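Serpin-ZX (PDB 3LE2) inhibits proteases, among them metacaspase-9, through cleavage of its exposed reactive centre loop and covalent trapping of the enzyme, and helps control programmed cell death. Local coordinates at residues A20-T25 with K295-T300; S111-L116 with A122-A127; L225-G230 with F236-Y241. One frame throughout, in Å; residues are numbered along the deposited sequence. Where two conformers were deposited one is given.

Contact 1 (A20-T25 with K295-T300)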
loop_
_atom_site.group_PDB
_atom_site.type_symbol
_atom_site.label_atom_id
_atom_site.label_comp_id
_atom_site.label_asym_id
_atom_site.label_seq_id
_atom_site.Cartn_x
_atom_site.Cartn_y
_atom_site.Cartn_z
ATOM N N ALA A 20 -1.863 -4.376 -8.195
ATOM C CA ALA A 20 -0.496 -4.805 -7.876
ATOM C C ALA A 20 0.106 -5.668 -8.987
ATOM O O ALA A 20 1.290 -5.564 -9.292
ATOM C CB ALA A 20 -0.454 -5.540 -6.545
ATOM N N LYS A 21 -0.713 -6.529 -9.582
ATOM C CA LYS A 21 -0.269 -7.369 -10.694
ATOM C C LYS A 21 0.173 -6.491 -11.852
ATOM O O LYS A 21 1.250 -6.686 -12.416
ATOM C CB LYS A 21 -1.393 -8.311 -11.145
ATOM C CG LYS A 21 -1.054 -9.228 -12.333
ATOM C CD LYS A 21 -0.098 -10.357 -11.952
ATOM C CE LYS A 21 0.095 -11.340 -13.107
ATOM N NZ LYS A 21 1.013 -12.478 -12.786
ATOM N N HIS A 22 -0.662 -5.520 -12.208
ATOM C CA HIS A 22 -0.332 -4.617 -13.314
ATOM C C HIS A 22 0.897 -3.751 -13.035
ATOM O O HIS A 22 1.670 -3.492 -13.938
ATOM C CB HIS A 22 -1.525 -3.740 -13.693
ATOM C CG HIS A 22 -2.629 -4.490 -14.373
ATOM N ND1 HIS A 22 -3.183 -4.079 -15.568
ATOM C CD2 HIS A 22 -3.278 -5.628 -14.029
ATOM C CE1 HIS A 22 -4.132 -4.929 -15.926
ATOM N NE2 HIS A 22 -4.208 -5.880 -15.011
ATOM N N VAL A 23 1.069 -3.288 -11.800
ATOM C CA VAL A 23 2.276 -2.538 -11.459
ATOM C C VAL A 23 3.508 -3.418 -11.642
ATOM O O VAL A 23 4.480 -3.021 -12.284
ATOM C CB VAL A 23 2.257 -2.010 -10.023
ATOM C CG1 VAL A 23 3.629 -1.425 -9.656
ATOM C CG2 VAL A 23 1.137 -0.987 -9.835
ATOM N N ILE A 24 3.458 -4.626 -11.101
ATOM C CA ILE A 24 4.562 -5.560 -11.253
ATOM C C ILE A 24 4.906 -5.820 -12.718
ATOM O O ILE A 24 6.064 -6.058 -13.059
ATOM C CB ILE A 24 4.277 -6.879 -10.506
ATOM C CG1 ILE A 24 4.210 -6.596 -9.001
ATOM C CG2 ILE A 24 5.358 -7.924 -10.799
ATOM C CD1 ILE A 24 3.597 -7.706 -8.173
ATOM N N THR A 25 3.907 -5.774 -13.588
ATOM C CA THR A 25 4.138 -6.013 -15.013
ATOM C C THR A 25 5.032 -4.927 -15.623
ATOM O O THR A 25 5.768 -5.187 -16.563
ATOM C CB THR A 25 2.806 -6.127 -15.800
ATOM O OG1 THR A 25 2.145 -7.343 -15.440
ATOM C CG2 THR A 25 3.052 -6.152 -17.291
ATOM N N LYS A 295 -5.098 3.205 -16.351
ATOM C CA LYS A 295 -5.640 3.133 -17.707
ATOM C C LYS A 295 -5.666 1.685 -18.189
ATOM O O LYS A 295 -6.632 1.238 -18.811
ATOM C CB LYS A 295 -4.830 4.014 -18.666
ATOM C CG LYS A 295 -5.236 5.471 -18.600
ATOM C CD LYS A 295 -4.127 6.403 -19.019
ATOM C CE LYS A 295 -3.786 6.256 -20.470
ATOM N NZ LYS A 295 -2.832 7.337 -20.851
ATOM N N GLY A 296 -4.604 0.956 -17.872
ATOM C CA GLY A 296 -4.518 -0.458 -18.187
ATOM C C GLY A 296 -5.651 -1.287 -17.616
ATOM O O GLY A 296 -6.133 -2.202 -18.275
ATOM N N LEU A 297 -6.072 -0.983 -16.389
ATOM C CA LEU A 297 -7.209 -1.674 -15.766
ATOM C C LEU A 297 -8.537 -1.115 -16.248
ATOM O O LEU A 297 -9.587 -1.419 -15.678
ATOM C CB LEU A 297 -7.155 -1.555 -14.241
ATOM C CG LEU A 297 -5.965 -2.242 -13.578
ATOM C CD1 LEU A 297 -5.579 -1.531 -12.298
ATOM C CD2 LEU A 297 -6.301 -3.699 -13.329
ATOM N N GLY A 298 -8.487 -0.269 -17.273
ATOM C CA GLY A 298 -9.691 0.293 -17.854
ATOM C C GLY A 298 -10.213 1.570 -17.220
ATOM O O GLY A 298 -11.263 2.071 -17.627
ATOM N N LEU A 299 -9.498 2.103 -16.229
ATOM C CA LEU A 299 -9.891 3.375 -15.622
ATOM C C LEU A 299 -9.272 4.488 -16.437
ATOM O O LEU A 299 -8.307 5.118 -16.016
ATOM C CB LEU A 299 -9.479 3.466 -14.146
ATOM C CG LEU A 299 -10.121 4.622 -13.363
ATOM C CD1 LEU A 299 -11.625 4.659 -13.583
ATOM C CD2 LEU A 299 -9.808 4.545 -11.881
ATOM N N THR A 300 -9.856 4.711 -17.613
ATOM C CA THR A 300 -9.298 5.587 -18.640
ATOM C C THR A 300 -9.847 7.005 -18.591
ATOM O O THR A 300 -9.162 7.943 -18.980
ATOM C CB THR A 300 -9.599 5.021 -20.042
ATOM O OG1 THR A 300 -10.915 4.438 -20.047
ATOM C CG2 THR A 300 -8.581 3.960 -20.430
#

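Contact 2 (S111-L116 with A122-A127)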
loop_
_atom_site.group_PDB
_atom_site.type_symbol
_atom_site.label_atom_id
_atom_site.label_comp_id
_atom_site.label_asym_id
_atom_site.label_seq_id
_atom_site.Cartn_x
_atom_site.Cartn_y
_atom_site.Cartn_z
ATOM N N SER A 111 -15.138 25.566 -3.517
ATOM C CA SER A 111 -15.851 24.476 -2.864
ATOM C C SER A 111 -15.055 23.172 -2.898
ATOM O O SER A 111 -14.928 22.485 -1.883
ATOM C CB SER A 111 -17.221 24.279 -3.516
ATOM O OG SER A 111 -17.128 24.329 -4.928
ATOM N N PHE A 112 -14.530 22.838 -4.074
ATOM C CA PHE A 112 -13.644 21.690 -4.238
ATOM C C PHE A 112 -12.451 21.771 -3.274
ATOM O O PHE A 112 -12.060 20.768 -2.673
ATOM C CB PHE A 112 -13.177 21.599 -5.697
ATOM C CG PHE A 112 -12.298 20.416 -5.986
ATOM C CD1 PHE A 112 -12.845 19.162 -6.185
ATOM C CD2 PHE A 112 -10.923 20.562 -6.063
ATOM C CE1 PHE A 112 -12.041 18.068 -6.449
ATOM C CE2 PHE A 112 -10.114 19.476 -6.328
ATOM C CZ PHE A 112 -10.674 18.224 -6.520
ATOM N N LYS A 113 -11.899 22.973 -3.110
ATOM C CA LYS A 113 -10.749 23.199 -2.230
ATOM C C LYS A 113 -11.053 22.895 -0.770
ATOM O O LYS A 113 -10.162 22.499 -0.009
ATOM C CB LYS A 113 -10.267 24.650 -2.326
ATOM C CG LYS A 113 -9.563 25.017 -3.617
ATOM C CD LYS A 113 -8.968 26.421 -3.531
ATOM C CE LYS A 113 -8.455 26.882 -4.891
ATOM N NZ LYS A 113 -8.099 28.333 -4.921
ATOM N N GLN A 114 -12.306 23.110 -0.378
ATOM C CA GLN A 114 -12.727 22.887 0.998
ATOM C C GLN A 114 -12.956 21.398 1.236
ATOM O O GLN A 114 -12.527 20.838 2.246
ATOM C CB GLN A 114 -14.005 23.676 1.296
ATOM C CG GLN A 114 -14.367 23.721 2.773
ATOM C CD GLN A 114 -13.306 24.418 3.612
ATOM O OE1 GLN A 114 -13.018 25.603 3.415
ATOM N NE2 GLN A 114 -12.722 23.686 4.554
ATOM N N LEU A 115 -13.641 20.761 0.297
ATOM C CA LEU A 115 -13.845 19.322 0.346
ATOM C C LEU A 115 -12.499 18.614 0.530
ATOM O O LEU A 115 -12.351 17.750 1.401
ATOM C CB LEU A 115 -14.541 18.858 -0.929
ATOM C CG LEU A 115 -14.653 17.358 -1.176
ATOM C CD1 LEU A 115 -15.321 16.673 0.005
ATOM C CD2 LEU A 115 -15.412 17.099 -2.478
ATOM N N LEU A 116 -11.513 18.999 -0.279
ATOM C CA LEU A 116 -10.179 18.422 -0.160
ATOM C C LEU A 116 -9.626 18.619 1.242
ATOM O O LEU A 116 -8.992 17.724 1.796
ATOM C CB LEU A 116 -9.216 19.030 -1.176
ATOM C CG LEU A 116 -9.456 18.617 -2.622
ATOM C CD1 LEU A 116 -8.132 18.592 -3.385
ATOM C CD2 LEU A 116 -10.117 17.263 -2.634
ATOM N N ALA A 122 -6.227 17.278 2.439
ATOM C CA ALA A 122 -5.400 17.285 1.248
ATOM C C ALA A 122 -5.200 18.713 0.774
ATOM O O ALA A 122 -6.147 19.493 0.721
ATOM C CB ALA A 122 -6.056 16.443 0.151
ATOM N N ALA A 123 -3.962 19.058 0.449
ATOM C CA ALA A 123 -3.641 20.397 -0.025
ATOM C C ALA A 123 -4.071 20.541 -1.470
ATOM O O ALA A 123 -4.166 19.563 -2.193
ATOM C CB ALA A 123 -2.150 20.648 0.096
ATOM N N SER A 124 -4.328 21.765 -1.899
ATOM C CA SER A 124 -4.560 22.016 -3.315
ATOM C C SER A 124 -3.905 23.335 -3.642
ATOM O O SER A 124 -4.061 24.307 -2.902
ATOM C CB SER A 124 -6.055 22.051 -3.649
ATOM O OG SER A 124 -6.786 22.833 -2.717
ATOM N N ASN A 125 -3.154 23.362 -4.737
ATOM C CA ASN A 125 -2.372 24.530 -5.092
ATOM C C ASN A 125 -2.285 24.714 -6.591
ATOM O O ASN A 125 -2.510 23.778 -7.359
ATOM C CB ASN A 125 -0.963 24.402 -4.519
ATOM C CG ASN A 125 -0.932 24.568 -3.018
ATOM O OD1 ASN A 125 -0.945 25.688 -2.512
ATOM N ND2 ASN A 125 -0.886 23.457 -2.296
ATOM N N GLN A 126 -1.961 25.933 -7.002
ATOM C CA GLN A 126 -1.618 26.194 -8.389
ATOM C C GLN A 126 -0.107 26.218 -8.537
ATOM O O GLN A 126 0.617 26.483 -7.582
ATOM C CB GLN A 126 -2.175 27.531 -8.842
ATOM C CG GLN A 126 -3.672 27.594 -8.885
ATOM C CD GLN A 126 -4.150 29.009 -9.022
ATOM O OE1 GLN A 126 -4.181 29.560 -10.123
ATOM N NE2 GLN A 126 -4.502 29.626 -7.895
ATOM N N ALA A 127 0.365 25.948 -9.741
ATOM C CA ALA A 127 1.789 25.945 -10.002
ATOM C C ALA A 127 2.025 26.434 -11.417
ATOM O O ALA A 127 1.127 26.394 -12.257
ATOM C CB ALA A 127 2.352 24.552 -9.817
HETATM O O HOH W 1 -7.328 21.847 -0.218
#

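Contact 3 (L225-G230 with F236-Y241). With ACT (acetate ion), chain C.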
loop_
_atom_site.group_PDB
_atom_site.type_symbol
_atom_site.label_atom_id
_atom_site.label_comp_id
_atom_site.label_asym_id
_atom_site.label_seq_id
_atom_site.Cartn_x
_atom_site.Cartn_y
_atom_site.Cartn_z
ATOM N N LEU A 225 2.645 -11.516 10.677
ATOM C CA LEU A 225 3.464 -10.911 11.749
ATOM C C LEU A 225 2.818 -9.633 12.266
ATOM O O LEU A 225 2.955 -8.579 11.644
ATOM C CB LEU A 225 4.884 -10.577 11.261
ATOM C CG LEU A 225 5.859 -11.692 10.870
ATOM C CD1 LEU A 225 7.146 -11.104 10.382
ATOM C CD2 LEU A 225 6.144 -12.626 12.025
ATOM N N PRO A 226 2.114 -9.718 13.405
ATOM C CA PRO A 226 1.441 -8.565 14.024
ATOM C C PRO A 226 2.422 -7.491 14.510
ATOM O O PRO A 226 3.506 -7.817 15.017
ATOM C CB PRO A 226 0.730 -9.168 15.254
ATOM C CG PRO A 226 0.929 -10.632 15.177
ATOM C CD PRO A 226 2.070 -10.916 14.262
ATOM N N TYR A 227 2.014 -6.227 14.372
ATOM C CA TYR A 227 2.766 -5.084 14.879
ATOM C C TYR A 227 2.297 -4.729 16.281
ATOM O O TYR A 227 1.099 -4.799 16.579
ATOM C CB TYR A 227 2.590 -3.852 13.972
ATOM C CG TYR A 227 3.274 -3.970 12.633
ATOM C CD1 TYR A 227 4.651 -3.841 12.529
ATOM C CD2 TYR A 227 2.544 -4.212 11.467
ATOM C CE1 TYR A 227 5.286 -3.963 11.320
ATOM C CE2 TYR A 227 3.174 -4.330 10.241
ATOM C CZ TYR A 227 4.554 -4.201 10.177
ATOM O OH TYR A 227 5.216 -4.308 8.975
ATOM N N LEU A 228 3.253 -4.347 17.126
ATOM C CA LEU A 228 2.984 -3.788 18.447
ATOM C C LEU A 228 1.897 -2.715 18.390
ATOM O O LEU A 228 1.898 -1.854 17.513
ATOM C CB LEU A 228 4.265 -3.176 19.024
ATOM C CG LEU A 228 4.080 -2.540 20.401
ATOM C CD1 LEU A 228 3.737 -3.615 21.458
ATOM C CD2 LEU A 228 5.310 -1.729 20.787
ATOM N N GLN A 229 0.992 -2.753 19.357
ATOM C CA GLN A 229 -0.206 -1.923 19.321
ATOM C C GLN A 229 -0.136 -0.754 20.298
ATOM O O GLN A 229 -0.550 0.366 19.976
ATOM C CB GLN A 229 -1.404 -2.792 19.669
ATOM C CG GLN A 229 -2.673 -2.486 18.916
ATOM C CD GLN A 229 -3.714 -3.556 19.149
ATOM O OE1 GLN A 229 -3.380 -4.671 19.541
ATOM N NE2 GLN A 229 -4.974 -3.226 18.921
ATOM N N GLY A 230 0.395 -1.015 21.491
ATOM C CA GLY A 230 0.296 -0.059 22.579
ATOM C C GLY A 230 -1.159 0.295 22.854
ATOM O O GLY A 230 -2.003 -0.594 23.036
ATOM N N PHE A 236 -2.368 -3.690 13.250
ATOM C CA PHE A 236 -1.702 -3.870 11.970
ATOM C C PHE A 236 -0.955 -5.186 11.972
ATOM O O PHE A 236 -0.451 -5.615 13.003
ATOM C CB PHE A 236 -0.710 -2.735 11.720
ATOM C CG PHE A 236 -1.342 -1.376 11.641
ATOM C CD1 PHE A 236 -1.348 -0.534 12.743
ATOM C CD2 PHE A 236 -1.915 -0.934 10.459
ATOM C CE1 PHE A 236 -1.923 0.718 12.672
ATOM C CE2 PHE A 236 -2.485 0.330 10.373
ATOM C CZ PHE A 236 -2.489 1.157 11.478
ATOM N N SER A 237 -0.890 -5.825 10.812
ATOM C CA SER A 237 -0.038 -6.997 10.620
ATOM C C SER A 237 0.561 -6.974 9.217
ATOM O O SER A 237 0.059 -6.293 8.315
ATOM C CB SER A 237 -0.828 -8.295 10.814
ATOM O OG SER A 237 -1.508 -8.284 12.050
ATOM N N MET A 238 1.638 -7.721 9.041
ATOM C CA MET A 238 2.206 -7.915 7.716
ATOM C C MET A 238 2.043 -9.378 7.371
ATOM O O MET A 238 2.289 -10.258 8.196
ATOM C CB MET A 238 3.691 -7.487 7.647
ATOM C CG MET A 238 4.374 -7.807 6.300
ATOM S SD MET A 238 6.102 -7.295 6.185
ATOM C CE MET A 238 5.901 -5.535 5.877
ATOM N N TYR A 239 1.598 -9.633 6.153
ATOM C CA TYR A 239 1.395 -10.989 5.706
ATOM C C TYR A 239 2.356 -11.302 4.578
ATOM O O TYR A 239 2.613 -10.453 3.701
ATOM C CB TYR A 239 -0.066 -11.192 5.276
ATOM C CG TYR A 239 -1.020 -11.050 6.444
ATOM C CD1 TYR A 239 -1.197 -12.087 7.357
ATOM C CD2 TYR A 239 -1.707 -9.867 6.653
ATOM C CE1 TYR A 239 -2.041 -11.942 8.449
ATOM C CE2 TYR A 239 -2.556 -9.720 7.718
ATOM C CZ TYR A 239 -2.727 -10.755 8.616
ATOM O OH TYR A 239 -3.587 -10.568 9.669
ATOM N N PHE A 240 2.897 -12.519 4.628
ATOM C CA PHE A 240 3.831 -13.021 3.625
ATOM C C PHE A 240 3.171 -14.181 2.906
ATOM O O PHE A 240 2.731 -15.129 3.550
ATOM C CB PHE A 240 5.117 -13.517 4.285
ATOM C CG PHE A 240 5.858 -12.460 5.055
ATOM C CD1 PHE A 240 7.063 -11.967 4.593
ATOM C CD2 PHE A 240 5.347 -11.964 6.248
ATOM C CE1 PHE A 240 7.750 -10.999 5.294
ATOM C CE2 PHE A 240 6.027 -10.995 6.955
ATOM C CZ PHE A 240 7.230 -10.512 6.475
ATOM N N TYR A 241 3.096 -14.086 1.579
ATOM C CA TYR A 241 2.512 -15.131 0.760
ATOM C C TYR A 241 3.613 -15.787 -0.046
ATOM O O TYR A 241 4.123 -15.210 -1.013
ATOM C CB TYR A 241 1.413 -14.577 -0.148
ATOM C CG TYR A 241 0.375 -13.790 0.616
ATOM C CD1 TYR A 241 -0.893 -14.327 0.894
ATOM C CD2 TYR A 241 0.660 -12.508 1.074
ATOM C CE1 TYR A 241 -1.847 -13.590 1.611
ATOM C CE2 TYR A 241 -0.275 -11.768 1.783
ATOM C CZ TYR A 241 -1.519 -12.304 2.050
ATOM O OH TYR A 241 -2.414 -11.536 2.759
HETATM C C ACT C . -2.567 -12.472 12.289
HETATM O O ACT C . -1.698 -11.573 12.475
HETATM O OXT ACT C . -2.355 -13.275 11.347
HETATM C CH3 ACT C . -3.792 -12.591 13.152
HETATM O O HOH W 2 -0.674 -2.684 15.299
#

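Contact 1 (A20-T25 with K295-T300)
A Schellman motif that ends helix 291-296 of the serpin fold delivers L297 against H22, on the last turns of the N-terminal helix 5-25. It illustrates how a helix terminus can present one apolar side chain to a helix far away in sequence: the contact is small, lies at the surface, and rests on a CH-pi interaction. The methyl CD2 of L297 sits over the centre of the H22 imidazole, 3.5 Å from the ring centroid and only 12° off the ring normal. CD2 comes closest to NE2 of H22, at 3.5 Å, but the other ring atoms are scarcely farther off, as expected of a methyl set down on a face. Behind it CG of L297 lies 3.9 Å from ND1 of H22. CB of H22 already points to the L297 side, and with CG anti to the carbonyl carbon (chi1 -71°) the ring offers a face to the leucine methyl. L297 also touches N18 and L19 one turn earlier on helix 5-25, which places the leucine along the flank of that helix. L297 is the first residue to leave helical angles, and G298, with phi 88°, is the C-prime residue of the motif, its N bonded to O of K295; L299 turns inward onto helix 54-63. O of G296 lies oblique to the ring, 4.1 Å from CE1 of H22.

Contact 2 (S111-L116 with A122-A127)
The turn from helix 110-119 into strand 123-127 completes a beta-alpha-beta crossover that starts from strand 93-103, and L116 and A122 meet where the chain doubles back. Helix and strand segments run at 143° to each other, nearer antiparallel than perpendicular, with their axes 8.1 Å apart at closest approach. They converge toward the turn, and there the packing is tight. N of A122 donates to O of L116 at 2.9 Å, reaching the oxygen from above the carbonyl plane, 42° out of it. Beside this bond the CB atoms of L116 and A122 lie 4.3 Å apart. The leucine continues along the strand: its CD1 lies 4.0 Å from CB of S124, while CG of L116 lies over one face of the F112 ring, displaced toward the rim. F112 and L116 both touch I46 of helix 37-49, so this side of the contact faces the protein core.

Toward K113 and S124 the two elements separate, and direct apolar contact gives way to polar atoms and a water that reaches from there back to O of A122. K113 is partly exposed; it meets OG of S124 with CB and CG, CG of K113 at 3.6 Å, and the rest of the chain runs on extended. F108 touches both of these residues. The water bridges helix and strand, giving its protons to O of K113 and O of A122 and accepting one from the S124 hydroxyl. With chi1 at 46°, OG of S124 stands between its backbone N and carbonyl carbon, turned to the helix and placed to donate to that water at 2.7 Å.

Contact 3 (L225-G230 with F236-Y241)
L225 and M238 form an antiparallel hydrogen-bonded pair of a beta hairpin in the serpin B sheet, where strands 220-226 and 236-243 are neighbours. N of L225 donates to O of M238 at 2.8 Å; in return N of M238 donates to O of L225 at 3.0 Å. The next pair, P226 with S237, is non-hydrogen-bonded, and the proline has no N-H to offer. Bonding resumes at Y227, whose N donates almost straight (176°) to O of F236. Past P226 the first segment leaves the strand, and a water joins O of Y227 to N of F236, the same two residues.

Side chains build the second layer. The Y227 ring lies along the opposite strand, its CD2 3.6 Å from CB of F236 and its OH 3.4 Å from CE of M238. M238 gets its methyl there by a bend at chi3 (-78°) after an otherwise extended chain. CD1 of L225 meets CE2 of F240 at 3.6 Å. On the face carrying P226 and S237, OG of S237 is hydrogen-bonded to N377, and an acetate, probably from the crystallisation liquor, makes a weak, unsettled approach to the same hydroxyl.

Farther out, Y227 stacks on W179 and meets F175 of strand 167-176 edge-to-face. Strand 236-243 is paired on its other edge with strand 370-376, which continues the B sheet, and M238 extends to I333 and V335 of strand 326-335.

From the N terminus, helix 5-25 supplies the first half of contact 1, whose partner comes some 270 residues later, so this long loop encloses both other contacts. Within it, contact 2 closes first, a short return from helix 110-119 to strand 123-127. Contact 3 opens only after that, closing a local hairpin between strands 220-226 and 236-243; contacts 2 and 3 therefore follow in series and none cross. Contact 1 ties the N-terminal helix to the end of helix 291-296, on the opposite side of the chain's centre from contact 3. Contacts 2 and 3 also lie on opposite sides of that centre, their own centres 34 Å apart.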